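Local coordinates for Azi13 (Streptomyces sahachiroi, PDB 5HMC), which probably acts as a hot-dog-fold thioesterase of the PaaI family, hydrolysing an aromatic acyl thioester, and binds 5-methylnaphthalene-1-carboxylic acid, at residues E16-Q21 with C53-S58. Residues are numbered along the deposited sequence; the frame is centred on the assembly and turned at random.
With 5NE (5-methylnaphthalene-1-carboxylic acid), chain B.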
loop_
_atom_site.group_PDB
_atom_site.type_symbol
_atom_site.label_atom_id
_atom_site.label_comp_id
_atom_site.label_asym_id
_atom_site.label_seq_id
_atom_site.Cartn_x
_atom_site.Cartn_y
_atom_site.Cartn_z
ATOM N N GLU A 16 -21.547 13.886 -1.331
ATOM C CA GLU A 16 -22.647 14.232 -2.226
ATOM C C GLU A 16 -22.140 14.496 -3.646
ATOM O O GLU A 16 -22.715 14.001 -4.622
ATOM C CB GLU A 16 -23.420 15.440 -1.682
ATOM N N HIS A 17 -21.051 15.259 -3.790
ATOM C CA HIS A 17 -20.546 15.546 -5.134
ATOM C C HIS A 17 -20.117 14.278 -5.870
ATOM O O HIS A 17 -20.253 14.190 -7.099
ATOM C CB HIS A 17 -19.381 16.525 -5.061
ATOM C CG HIS A 17 -18.543 16.552 -6.302
ATOM N ND1 HIS A 17 -18.910 17.249 -7.434
ATOM C CD2 HIS A 17 -17.355 15.970 -6.589
ATOM C CE1 HIS A 17 -17.982 17.099 -8.361
ATOM N NE2 HIS A 17 -17.027 16.328 -7.873
ATOM N N LEU A 18 -19.590 13.290 -5.146
ATOM C CA LEU A 18 -19.291 12.012 -5.774
ATOM C C LEU A 18 -20.542 11.337 -6.309
ATOM O O LEU A 18 -20.444 10.498 -7.207
ATOM C CB LEU A 18 -18.590 11.086 -4.782
ATOM C CG LEU A 18 -17.163 11.498 -4.423
ATOM C CD1 LEU A 18 -16.589 10.569 -3.365
ATOM C CD2 LEU A 18 -16.250 11.552 -5.649
ATOM N N GLY A 19 -21.714 11.685 -5.787
ATOM C CA GLY A 19 -22.927 11.027 -6.218
ATOM C C GLY A 19 -23.193 9.701 -5.553
ATOM O O GLY A 19 -23.968 8.897 -6.081
ATOM N N LEU A 20 -22.574 9.437 -4.408
ATOM C CA LEU A 20 -22.816 8.173 -3.734
ATOM C C LEU A 20 -24.209 8.167 -3.129
ATOM O O LEU A 20 -24.688 9.178 -2.616
ATOM C CB LEU A 20 -21.775 7.927 -2.646
ATOM C CG LEU A 20 -20.358 7.651 -3.127
ATOM C CD1 LEU A 20 -19.426 7.539 -1.950
ATOM C CD2 LEU A 20 -20.335 6.365 -3.925
ATOM N N GLN A 21 -24.867 7.020 -3.203
ATOM C CA GLN A 21 -26.187 6.837 -2.620
ATOM C C GLN A 21 -26.125 5.547 -1.827
ATOM O O GLN A 21 -25.933 4.470 -2.401
ATOM C CB GLN A 21 -27.267 6.791 -3.697
ATOM C CG GLN A 21 -27.257 8.037 -4.564
ATOM C CD GLN A 21 -28.567 8.272 -5.273
ATOM O OE1 GLN A 21 -28.780 7.780 -6.382
ATOM N NE2 GLN A 21 -29.457 9.034 -4.639
ATOM N N CYS A 53 -10.497 6.127 -5.337
ATOM C CA CYS A 53 -9.951 6.248 -3.988
ATOM C C CYS A 53 -10.921 6.974 -3.063
ATOM O O CYS A 53 -11.129 6.556 -1.916
ATOM C CB CYS A 53 -8.622 6.993 -4.024
ATOM S SG CYS A 53 -7.398 6.338 -5.173
ATOM N N ALA A 54 -11.518 8.070 -3.548
ATOM C CA ALA A 54 -12.460 8.829 -2.737
ATOM C C ALA A 54 -13.719 8.021 -2.443
ATOM O O ALA A 54 -14.275 8.109 -1.343
ATOM C CB ALA A 54 -12.806 10.143 -3.433
ATOM N N VAL A 55 -14.192 7.227 -3.406
ATOM C CA VAL A 55 -15.334 6.360 -3.128
ATOM C C VAL A 55 -14.964 5.322 -2.078
ATOM O O VAL A 55 -15.727 5.061 -1.138
ATOM C CB VAL A 55 -15.834 5.695 -4.425
ATOM C CG1 VAL A 55 -16.701 4.484 -4.100
ATOM C CG2 VAL A 55 -16.616 6.689 -5.253
ATOM N N VAL A 56 -13.793 4.702 -2.231
ATOM C CA VAL A 56 -13.322 3.738 -1.238
ATOM C C VAL A 56 -13.227 4.395 0.135
ATOM O O VAL A 56 -13.636 3.820 1.149
ATOM C CB VAL A 56 -11.964 3.149 -1.680
ATOM C CG1 VAL A 56 -11.284 2.434 -0.524
ATOM C CG2 VAL A 56 -12.142 2.182 -2.833
ATOM N N GLU A 57 -12.671 5.602 0.191
ATOM C CA GLU A 57 -12.565 6.293 1.470
ATOM C C GLU A 57 -13.946 6.558 2.059
ATOM O O GLU A 57 -14.164 6.393 3.271
ATOM C CB GLU A 57 -11.797 7.604 1.285
ATOM C CG GLU A 57 -11.507 8.335 2.586
ATOM C CD GLU A 57 -10.196 7.899 3.197
ATOM O OE1 GLU A 57 -9.402 7.254 2.467
ATOM O OE2 GLU A 57 -9.958 8.204 4.389
ATOM N N SER A 58 -14.898 6.953 1.208
ATOM C CA SER A 58 -16.218 7.347 1.690
ATOM C C SER A 58 -16.958 6.165 2.304
ATOM O O SER A 58 -17.535 6.269 3.399
ATOM C CB SER A 58 -17.033 7.942 0.538
ATOM O OG SER A 58 -16.404 9.064 -0.045
HETATM O O1N 5NE B . -11.779 9.621 5.857
HETATM C C1L 5NE B . -12.394 10.598 5.374
HETATM O O1M 5NE B . -11.817 11.540 4.804
HETATM C C1J 5NE B . -13.885 10.559 5.474
HETATM C C1E 5NE B . -14.552 10.449 6.788
HETATM C C1F 5NE B . -13.867 10.404 8.000
HETATM C C1A 5NE B . -14.577 10.306 9.201
HETATM C C1I 5NE B . -14.667 10.580 4.320
HETATM C C1H 5NE B . -16.062 10.509 4.378
HETATM C C1G 5NE B . -16.742 10.413 5.588
HETATM C C1D 5NE B . -16.025 10.379 6.773
HETATM C C1C 5NE B . -16.729 10.266 8.051
HETATM C C1O 5NE B . -18.233 10.199 8.003
HETATM C C1B 5NE B . -15.977 10.239 9.231
#
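Leu18 and Leu20 pack against one side of the helix at Ala54, Val55 and Ser58. The apolar contacts run through the leucine methyls. Leu18 CD1 lies 3.8 Å from Ala54 CB and also approaches Val55 CG2. Leu20 divides its two branches: CD2 lies 4.0 Å from Val55 CG2, and CD1 is pressed against Ser58 CB at 3.5 Å, tighter than usual for two carbons. In both leucines CG is anti to the carbonyl carbon (chi1 -70° and -69°), which lets the two side chains extend side by side toward the helix. Between them, Gly19 ends helix 13-18 in a Schellman motif, with positive phi and its N bonded to Glu16 O at 2.8 Å. Trp34 of strand 29-35 also touches Leu20 and Val55.

The side-chain hydrogen bonds lie on 53-58. Ser58 OG donates to Ala54 O, one turn back, at 2.7 Å. This donor is tilted 33° from the carbonyl plane, and Ser58 N reaches the same oxygen from the opposite face. Ser58 OG also bonds to His48 of the second subunit. Leu18 CD1 lies 3.6 Å from this hydroxyl.

Glu57 faces the ligand instead. Its OE2 is 2.7 Å from 5NE O1N. OE1 is hydrogen-bonded to Asn79, which fixes the other end of the carboxylate. With an alanine in place of Glu57, Asn79 and the ligand carboxyl would probably lose this partner, and a gap would open beside the ligand. Ser61 OG of the same chain and Gly49 N of the second subunit also hydrogen-bond to the ligand. The site thus lies at a subunit interface beside the central helix 49-68, as is typical of hot-dog-fold thioesterases.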